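Glucose-6-phosphate isomerase (PDB 1ZZG) probably catalyses the reversible isomerisation of glucose 6-phosphate to fructose 6-phosphate, a step shared by glycolysis and gluconeogenesis. Local coordinates at residues V272-Q277 and L391-A396; E314-D319 and T338-L343. All coordinates share one frame; numbering follows the deposited sequence.

Overall arrangement
Contacts 1 and 2 lie on opposite sides of the chain's centre, with their own centres 42 Å apart and nearest atoms about 26 Å apart, so neither touches the other. In chain order the segments run 272-277, 314-319, 338-343 and 391-396, which places both halves of contact 2 between those of contact 1. The first segment of each follows a strand of the same mixed sheet: 271-272, at its edge, and 306-313, in its interior. Contact 1 joins the following hairpin turn to the end of helix 371-391, and contact 2 joins its loop to the start of helix 339-356, beside the second subunit. Each contact thus ties a loop that follows a strand of this sheet to one end of a helix.

Contact 1. Residues V272-Q277 and L391-A396; sequences VDRQGQ and LWEVNA
Asp273 and Val394 bring their CA atoms to 4.6 Å, where the type I turn Asp273-Gly276, linking strands 271-272 and 278-287, meets the Schellman motif at Glu393 that closes helix 371-391. One direct backbone bond joins them: Arg274 N donates to Glu393 O at 3.0 Å, nearly in line with the carbonyl (C=O to donor angle 167°), although the N-H itself points off that line (N-H to acceptor angle 140°). Asp273 ties the turn together through its side chain. With its CG lying between backbone N and carbonyl carbon, its carboxylate turns back over the chain, and Asp273 OD1 accepts from Gln275 N at 2.7 Å, an Asx turn, and from Gln277 N at 2.9 Å. The two donors reach OD1 from opposite faces of the carboxylate plane, an arrangement that restrains its rotation. On the apolar side Val394 CG1 rests 3.6 Å from Asp273 CA, while the Val394 side chain also packs on Val279 and on Leu269 of helix 257-269.

Arg274 bends at chi3 and crosses Glu393 at about a right angle, laying one guanidinium face over Glu393 CB, with Arg274 NH2 3.5 Å from Glu393 CG. The salt bridge from Arg274 NH2 to Glu393 OE2 is long, 4.0 Å, and the two planes are turned 59° apart. Waters fill in where direct bonds are lacking: one links Val272 O to Asn395 N, and another donates to both Asp273 OD2 and Trp392 O. A third lies in the guanidinium plane at its edge, accepting from Arg274 NH1 at 2.8 Å while it donates to Val394 O.

Contact 2. Residues E314-D319 and T338-L343; sequences EAPLED and TLFQLL
Thr338 OG1 is held from two directions: it donates to Asp319 OD2 at 2.7 Å and accepts from Gln341 N at 2.9 Å, which fixes the hydroxyl at the N-cap of helix 339-356. The other oxygen of the same carboxylate, Asp319 OD1, takes the amide of the helix's first turn, Phe340 N, at 3.1 Å along a nearly straight path (N-H to acceptor angle 164°). Both donors come on the syn sides of their oxygens, somewhat out of the carboxylate plane, Thr338 OG1 the more so, and the carboxylate spans the cap residue and the first turn. Its negative charge at a helix N-terminus is likely to be stabilised there. An asparagine in place of Asp319 would take away one acceptor oxygen and the charge, and is likely to leave either Thr338 OG1 or Phe340 N without its present mate.

Phe340 carries the apolar half. Its CG is anti to the backbone N (chi1 -174°), which sends the ring across to the loop, where Pro316 CD makes a CH-pi contact 3.6 Å from the centroid of the Phe340 ring and 14° off the normal. Pro316 CB adds a touch at 3.5 Å to Phe340 CD1, and the carbonyl carbon of Ala315 lies over the rim of that same face. Beyond the loop, Glu104 of the second subunit packs on Pro316 and accepts from Leu317 N and Glu318 N, so this segment also belongs to the dimer interface. Thr338 N returns a bond to Gln341 OE1 at 3.2 Å; with the Gln341 N to Thr338 OG1 bond, this reciprocal pair is the capping box of a helix N-terminus.

Contact 1. Residues V272-Q277 and L391-A396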
ATOM      1  N   VAL A 272      20.813  15.164   1.266  1.00 26.76           N
ATOM      2  CA  VAL A 272      21.734  16.009   2.009  1.00 29.17           C
ATOM      3  C   VAL A 272      21.768  17.288   1.175  1.00 28.65           C
ATOM      4  O   VAL A 272      22.119  17.240  -0.011  1.00 29.11           O
ATOM      5  CB  VAL A 272      23.157  15.421   2.042  1.00 29.50           C
ATOM      6  CG1 VAL A 272      24.090  16.379   2.764  1.00 31.39           C
ATOM      7  CG2 VAL A 272      23.149  14.066   2.730  1.00 30.67           C
ATOM      8  N   ASP A 273      21.389  18.420   1.765  1.00 29.13           N
ATOM      9  CA  ASP A 273      21.376  19.662   1.005  1.00 30.85           C
ATOM     10  C   ASP A 273      22.778  20.228   0.797  1.00 32.84           C
ATOM     11  O   ASP A 273      23.771  19.645   1.247  1.00 31.87           O
ATOM     12  CB  ASP A 273      20.457  20.709   1.657  1.00 29.90           C
ATOM     13  CG  ASP A 273      20.972  21.209   2.995  1.00 30.91           C
ATOM     14  OD1 ASP A 273      22.192  21.130   3.249  1.00 30.05           O
ATOM     15  OD2 ASP A 273      20.144  21.705   3.786  1.00 31.07           O
ATOM     16  N   ARG A 274      22.858  21.362   0.106  1.00 35.43           N
ATOM     17  CA  ARG A 274      24.145  21.974  -0.191  1.00 37.68           C
ATOM     18  C   ARG A 274      24.901  22.488   1.026  1.00 38.11           C
ATOM     19  O   ARG A 274      26.068  22.862   0.923  1.00 38.71           O
ATOM     20  CB  ARG A 274      23.971  23.087  -1.232  1.00 38.48           C
ATOM     21  CG  ARG A 274      23.604  22.550  -2.616  1.00 39.08           C
ATOM     22  CD  ARG A 274      23.829  23.582  -3.718  1.00 40.07           C
ATOM     23  NE  ARG A 274      22.758  24.570  -3.801  1.00 40.65           N
ATOM     24  CZ  ARG A 274      21.566  24.338  -4.341  1.00 40.86           C
ATOM     25  NH1 ARG A 274      21.285  23.144  -4.848  1.00 40.19           N
ATOM     26  NH2 ARG A 274      20.656  25.305  -4.383  1.00 40.40           N
ATOM     27  N   GLN A 275      24.239  22.488   2.179  1.00 39.54           N
ATOM     28  CA  GLN A 275      24.888  22.923   3.399  1.00 41.24           C
ATOM     29  C   GLN A 275      25.270  21.719   4.245  1.00 40.41           C
ATOM     30  O   GLN A 275      25.713  21.841   5.379  1.00 39.76           O
ATOM     31  CB  GLN A 275      23.910  23.812   4.168  1.00 43.74           C
ATOM     32  CG  GLN A 275      24.094  25.297   3.849  1.00 49.21           C
ATOM     33  CD  GLN A 275      23.879  25.522   2.370  1.00 52.63           C
ATOM     34  OE1 GLN A 275      24.694  26.087   1.659  1.00 56.30           O
ATOM     35  NE2 GLN A 275      22.700  25.053   1.915  1.00 54.80           N
ATOM     36  N   GLY A 276      25.104  20.534   3.661  1.00 38.64           N
ATOM     37  CA  GLY A 276      25.460  19.301   4.344  1.00 37.47           C
ATOM     38  C   GLY A 276      24.451  18.816   5.373  1.00 36.89           C
ATOM     39  O   GLY A 276      24.748  17.930   6.169  1.00 38.15           O
ATOM     40  N   GLN A 277      23.253  19.385   5.359  1.00 35.21           N
ATOM     41  CA  GLN A 277      22.225  18.994   6.308  1.00 35.39           C
ATOM     42  C   GLN A 277      21.244  17.974   5.714  1.00 35.20           C
ATOM     43  O   GLN A 277      20.909  18.030   4.528  1.00 33.15           O
ATOM     44  CB  GLN A 277      21.461  20.232   6.784  1.00 37.28           C
ATOM     45  CG  GLN A 277      22.354  21.327   7.372  1.00 41.88           C
ATOM     46  CD  GLN A 277      23.188  20.845   8.556  1.00 45.09           C
ATOM     47  OE1 GLN A 277      22.648  20.435   9.587  1.00 46.96           O
ATOM     48  NE2 GLN A 277      24.512  20.892   8.410  1.00 47.05           N
ATOM     49  N   LEU A 391      13.960  24.801  -3.705  1.00 25.24           N
ATOM     50  CA  LEU A 391      13.667  25.449  -2.431  1.00 25.92           C
ATOM     51  C   LEU A 391      14.454  24.847  -1.274  1.00 26.48           C
ATOM     52  O   LEU A 391      14.817  25.554  -0.337  1.00 27.21           O
ATOM     53  CB  LEU A 391      12.169  25.371  -2.125  1.00 25.86           C
ATOM     54  CG  LEU A 391      11.236  26.185  -3.026  1.00 27.05           C
ATOM     55  CD1 LEU A 391       9.797  25.795  -2.745  1.00 27.99           C
ATOM     56  CD2 LEU A 391      11.444  27.679  -2.784  1.00 25.04           C
ATOM     57  N   TRP A 392      14.720  23.543  -1.333  1.00 25.49           N
ATOM     58  CA  TRP A 392      15.462  22.881  -0.264  1.00 27.30           C
ATOM     59  C   TRP A 392      16.937  22.682  -0.595  1.00 26.49           C
ATOM     60  O   TRP A 392      17.675  22.063   0.169  1.00 27.18           O
ATOM     61  CB  TRP A 392      14.816  21.533   0.085  1.00 26.58           C
ATOM     62  CG  TRP A 392      13.433  21.661   0.659  1.00 25.36           C
ATOM     63  CD1 TRP A 392      12.761  22.819   0.934  1.00 26.75           C
ATOM     64  CD2 TRP A 392      12.536  20.590   0.984  1.00 25.82           C
ATOM     65  NE1 TRP A 392      11.499  22.536   1.403  1.00 24.54           N
ATOM     66  CE2 TRP A 392      11.334  21.176   1.443  1.00 26.16           C
ATOM     67  CE3 TRP A 392      12.630  19.194   0.931  1.00 25.59           C
ATOM     68  CZ2 TRP A 392      10.226  20.411   1.845  1.00 26.33           C
ATOM     69  CZ3 TRP A 392      11.530  18.430   1.329  1.00 28.20           C
ATOM     70  CH2 TRP A 392      10.343  19.044   1.780  1.00 26.95           C
ATOM     71  N   GLU A 393      17.359  23.210  -1.740  1.00 27.01           N
ATOM     72  CA  GLU A 393      18.754  23.131  -2.165  1.00 27.83           C
ATOM     73  C   GLU A 393      19.340  21.729  -2.191  1.00 27.86           C
ATOM     74  O   GLU A 393      20.416  21.475  -1.642  1.00 28.10           O
ATOM     75  CB  GLU A 393      19.616  24.026  -1.273  1.00 29.73           C
ATOM     76  CG  GLU A 393      19.120  25.458  -1.220  1.00 34.41           C
ATOM     77  CD  GLU A 393      20.068  26.381  -0.481  1.00 38.14           C
ATOM     78  OE1 GLU A 393      20.474  26.045   0.655  1.00 41.37           O
ATOM     79  OE2 GLU A 393      20.400  27.446  -1.037  1.00 41.55           O
ATOM     80  N   VAL A 394      18.630  20.820  -2.845  1.00 26.70           N
ATOM     81  CA  VAL A 394      19.081  19.445  -2.962  1.00 25.59           C
ATOM     82  C   VAL A 394      19.011  19.043  -4.420  1.00 25.76           C
ATOM     83  O   VAL A 394      18.394  19.734  -5.236  1.00 25.98           O
ATOM     84  CB  VAL A 394      18.176  18.478  -2.164  1.00 25.64           C
ATOM     85  CG1 VAL A 394      18.279  18.761  -0.672  1.00 24.39           C
ATOM     86  CG2 VAL A 394      16.737  18.621  -2.634  1.00 25.07           C
ATOM     87  N   ASN A 395      19.665  17.935  -4.737  1.00 25.61           N
ATOM     88  CA  ASN A 395      19.647  17.385  -6.081  1.00 25.89           C
ATOM     89  C   ASN A 395      18.456  16.429  -6.028  1.00 25.72           C
ATOM     90  O   ASN A 395      18.537  15.345  -5.443  1.00 25.70           O
ATOM     91  CB  ASN A 395      20.930  16.602  -6.361  1.00 25.58           C
ATOM     92  CG  ASN A 395      20.974  16.044  -7.770  1.00 25.94           C
ATOM     93  OD1 ASN A 395      19.938  15.901  -8.425  1.00 25.59           O
ATOM     94  ND2 ASN A 395      22.172  15.715  -8.243  1.00 25.55           N
ATOM     95  N   ALA A 396      17.344  16.845  -6.617  1.00 23.97           N
ATOM     96  CA  ALA A 396      16.129  16.037  -6.604  1.00 23.51           C
ATOM     97  C   ALA A 396      16.121  14.925  -7.643  1.00 24.57           C
ATOM     98  O   ALA A 396      15.153  14.166  -7.736  1.00 24.09           O
ATOM     99  CB  ALA A 396      14.921  16.944  -6.823  1.00 24.41           C
TER
HETATM  100  O   HOH W   1      21.336  16.717  -2.726  1.00 27.15           O
HETATM  101  O   HOH W   2      17.728  22.855   2.737  1.00 40.13           O
HETATM  102  O   HOH W   3      19.057  22.413  -6.421  1.00 34.43           O

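Contact 2. Residues E314-D319 and T338-L343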
ATOM      1  N   GLU A 314     -14.389  14.871  -8.395  1.00 29.04           N
ATOM      2  CA  GLU A 314     -15.647  15.602  -8.270  1.00 30.44           C
ATOM      3  C   GLU A 314     -16.807  14.971  -9.023  1.00 30.94           C
ATOM      4  O   GLU A 314     -17.953  15.391  -8.867  1.00 31.15           O
ATOM      5  CB  GLU A 314     -15.463  17.047  -8.725  1.00 31.46           C
ATOM      6  CG  GLU A 314     -14.500  17.820  -7.851  1.00 34.21           C
ATOM      7  CD  GLU A 314     -14.506  19.303  -8.145  1.00 35.47           C
ATOM      8  OE1 GLU A 314     -14.174  19.690  -9.284  1.00 40.19           O
ATOM      9  OE2 GLU A 314     -14.844  20.082  -7.231  1.00 36.32           O
ATOM     10  N   ALA A 315     -16.513  13.960  -9.832  1.00 29.70           N
ATOM     11  CA  ALA A 315     -17.546  13.282 -10.598  1.00 29.05           C
ATOM     12  C   ALA A 315     -17.133  11.862 -10.944  1.00 29.76           C
ATOM     13  O   ALA A 315     -15.943  11.565 -11.095  1.00 28.68           O
ATOM     14  CB  ALA A 315     -17.843  14.061 -11.886  1.00 29.61           C
ATOM     15  N   PRO A 316     -18.115  10.955 -11.048  1.00 30.00           N
ATOM     16  CA  PRO A 316     -17.849   9.558 -11.388  1.00 29.60           C
ATOM     17  C   PRO A 316     -17.932   9.454 -12.901  1.00 30.38           C
ATOM     18  O   PRO A 316     -18.486  10.345 -13.549  1.00 29.42           O
ATOM     19  CB  PRO A 316     -19.002   8.827 -10.721  1.00 30.32           C
ATOM     20  CG  PRO A 316     -20.148   9.772 -10.972  1.00 29.00           C
ATOM     21  CD  PRO A 316     -19.528  11.134 -10.651  1.00 30.93           C
ATOM     22  N   LEU A 317     -17.375   8.392 -13.468  1.00 29.05           N
ATOM     23  CA  LEU A 317     -17.466   8.194 -14.906  1.00 30.18           C
ATOM     24  C   LEU A 317     -18.792   7.474 -15.146  1.00 31.90           C
ATOM     25  O   LEU A 317     -19.466   7.698 -16.148  1.00 30.93           O
ATOM     26  CB  LEU A 317     -16.293   7.354 -15.417  1.00 29.40           C
ATOM     27  CG  LEU A 317     -14.911   7.982 -15.211  1.00 29.97           C
ATOM     28  CD1 LEU A 317     -13.858   7.121 -15.898  1.00 30.11           C
ATOM     29  CD2 LEU A 317     -14.893   9.405 -15.781  1.00 29.63           C
ATOM     30  N   GLU A 318     -19.150   6.606 -14.204  1.00 32.35           N
ATOM     31  CA  GLU A 318     -20.399   5.855 -14.246  1.00 32.32           C
ATOM     32  C   GLU A 318     -20.746   5.553 -12.794  1.00 33.19           C
ATOM     33  O   GLU A 318     -20.022   4.828 -12.108  1.00 32.68           O
ATOM     34  CB  GLU A 318     -20.248   4.558 -15.048  1.00 34.55           C
ATOM     35  CG  GLU A 318     -21.514   3.711 -15.041  1.00 37.45           C
ATOM     36  CD  GLU A 318     -21.492   2.576 -16.048  1.00 39.82           C
ATOM     37  OE1 GLU A 318     -20.433   1.933 -16.223  1.00 40.88           O
ATOM     38  OE2 GLU A 318     -22.551   2.312 -16.655  1.00 42.62           O
ATOM     39  N   ASP A 319     -21.853   6.126 -12.334  1.00 33.19           N
ATOM     40  CA  ASP A 319     -22.289   5.981 -10.954  1.00 33.42           C
ATOM     41  C   ASP A 319     -23.208   4.787 -10.701  1.00 34.72           C
ATOM     42  O   ASP A 319     -23.619   4.088 -11.626  1.00 35.32           O
ATOM     43  CB  ASP A 319     -22.991   7.268 -10.512  1.00 32.39           C
ATOM     44  CG  ASP A 319     -22.811   7.556  -9.039  1.00 32.12           C
ATOM     45  OD1 ASP A 319     -22.428   6.636  -8.288  1.00 31.34           O
ATOM     46  OD2 ASP A 319     -23.056   8.705  -8.630  1.00 31.13           O
ATOM     47  N   THR A 338     -26.304   7.772  -4.339  1.00 34.70           N
ATOM     48  CA  THR A 338     -25.412   7.008  -5.213  1.00 32.92           C
ATOM     49  C   THR A 338     -24.104   6.678  -4.484  1.00 31.17           C
ATOM     50  O   THR A 338     -23.779   7.282  -3.461  1.00 30.62           O
ATOM     51  CB  THR A 338     -25.051   7.789  -6.501  1.00 33.86           C
ATOM     52  OG1 THR A 338     -24.205   8.899  -6.170  1.00 32.11           O
ATOM     53  CG2 THR A 338     -26.312   8.302  -7.190  1.00 34.20           C
ATOM     54  N   LEU A 339     -23.360   5.713  -5.014  1.00 29.21           N
ATOM     55  CA  LEU A 339     -22.090   5.329  -4.411  1.00 29.11           C
ATOM     56  C   LEU A 339     -21.108   6.496  -4.469  1.00 28.90           C
ATOM     57  O   LEU A 339     -20.411   6.776  -3.492  1.00 29.63           O
ATOM     58  CB  LEU A 339     -21.497   4.105  -5.123  1.00 26.30           C
ATOM     59  CG  LEU A 339     -22.206   2.772  -4.843  1.00 26.89           C
ATOM     60  CD1 LEU A 339     -21.471   1.631  -5.528  1.00 24.19           C
ATOM     61  CD2 LEU A 339     -22.258   2.535  -3.344  1.00 25.13           C
ATOM     62  N   PHE A 340     -21.053   7.183  -5.605  1.00 29.85           N
ATOM     63  CA  PHE A 340     -20.138   8.316  -5.712  1.00 30.36           C
ATOM     64  C   PHE A 340     -20.558   9.419  -4.744  1.00 30.23           C
ATOM     65  O   PHE A 340     -19.717  10.094  -4.147  1.00 28.51           O
ATOM     66  CB  PHE A 340     -20.114   8.889  -7.123  1.00 32.26           C
ATOM     67  CG  PHE A 340     -19.072   9.956  -7.303  1.00 34.69           C
ATOM     68  CD1 PHE A 340     -17.750   9.613  -7.583  1.00 35.99           C
ATOM     69  CD2 PHE A 340     -19.392  11.297  -7.112  1.00 35.83           C
ATOM     70  CE1 PHE A 340     -16.760  10.589  -7.666  1.00 37.48           C
ATOM     71  CE2 PHE A 340     -18.409  12.283  -7.191  1.00 38.57           C
ATOM     72  CZ  PHE A 340     -17.090  11.927  -7.468  1.00 36.12           C
ATOM     73  N   GLN A 341     -21.866   9.606  -4.601  1.00 30.34           N
ATOM     74  CA  GLN A 341     -22.391  10.622  -3.693  1.00 30.39           C
ATOM     75  C   GLN A 341     -21.857  10.347  -2.288  1.00 28.79           C
ATOM     76  O   GLN A 341     -21.486  11.268  -1.557  1.00 29.58           O
ATOM     77  CB  GLN A 341     -23.919  10.575  -3.689  1.00 31.41           C
ATOM     78  CG  GLN A 341     -24.585  11.761  -3.018  1.00 35.53           C
ATOM     79  CD  GLN A 341     -26.098  11.643  -3.022  1.00 37.95           C
ATOM     80  OE1 GLN A 341     -26.671  10.877  -3.803  1.00 38.06           O
ATOM     81  NE2 GLN A 341     -26.755  12.412  -2.157  1.00 39.24           N
ATOM     82  N   LEU A 342     -21.823   9.070  -1.914  1.00 28.84           N
ATOM     83  CA  LEU A 342     -21.319   8.673  -0.601  1.00 27.79           C
ATOM     84  C   LEU A 342     -19.821   8.966  -0.520  1.00 26.97           C
ATOM     85  O   LEU A 342     -19.343   9.572   0.437  1.00 28.88           O
ATOM     86  CB  LEU A 342     -21.561   7.178  -0.359  1.00 26.57           C
ATOM     87  CG  LEU A 342     -21.020   6.626   0.966  1.00 25.33           C
ATOM     88  CD1 LEU A 342     -21.523   7.471   2.135  1.00 26.43           C
ATOM     89  CD2 LEU A 342     -21.447   5.176   1.129  1.00 26.13           C
ATOM     90  N   LEU A 343     -19.093   8.518  -1.534  1.00 27.52           N
ATOM     91  CA  LEU A 343     -17.650   8.721  -1.614  1.00 27.28           C
ATOM     92  C   LEU A 343     -17.314  10.194  -1.410  1.00 24.54           C
ATOM     93  O   LEU A 343     -16.486  10.543  -0.568  1.00 25.14           O
ATOM     94  CB  LEU A 343     -17.145   8.238  -2.981  1.00 27.60           C
ATOM     95  CG  LEU A 343     -15.698   8.497  -3.418  1.00 29.89           C
ATOM     96  CD1 LEU A 343     -14.731   8.094  -2.314  1.00 31.77           C
ATOM     97  CD2 LEU A 343     -15.410   7.706  -4.709  1.00 29.37           C
TER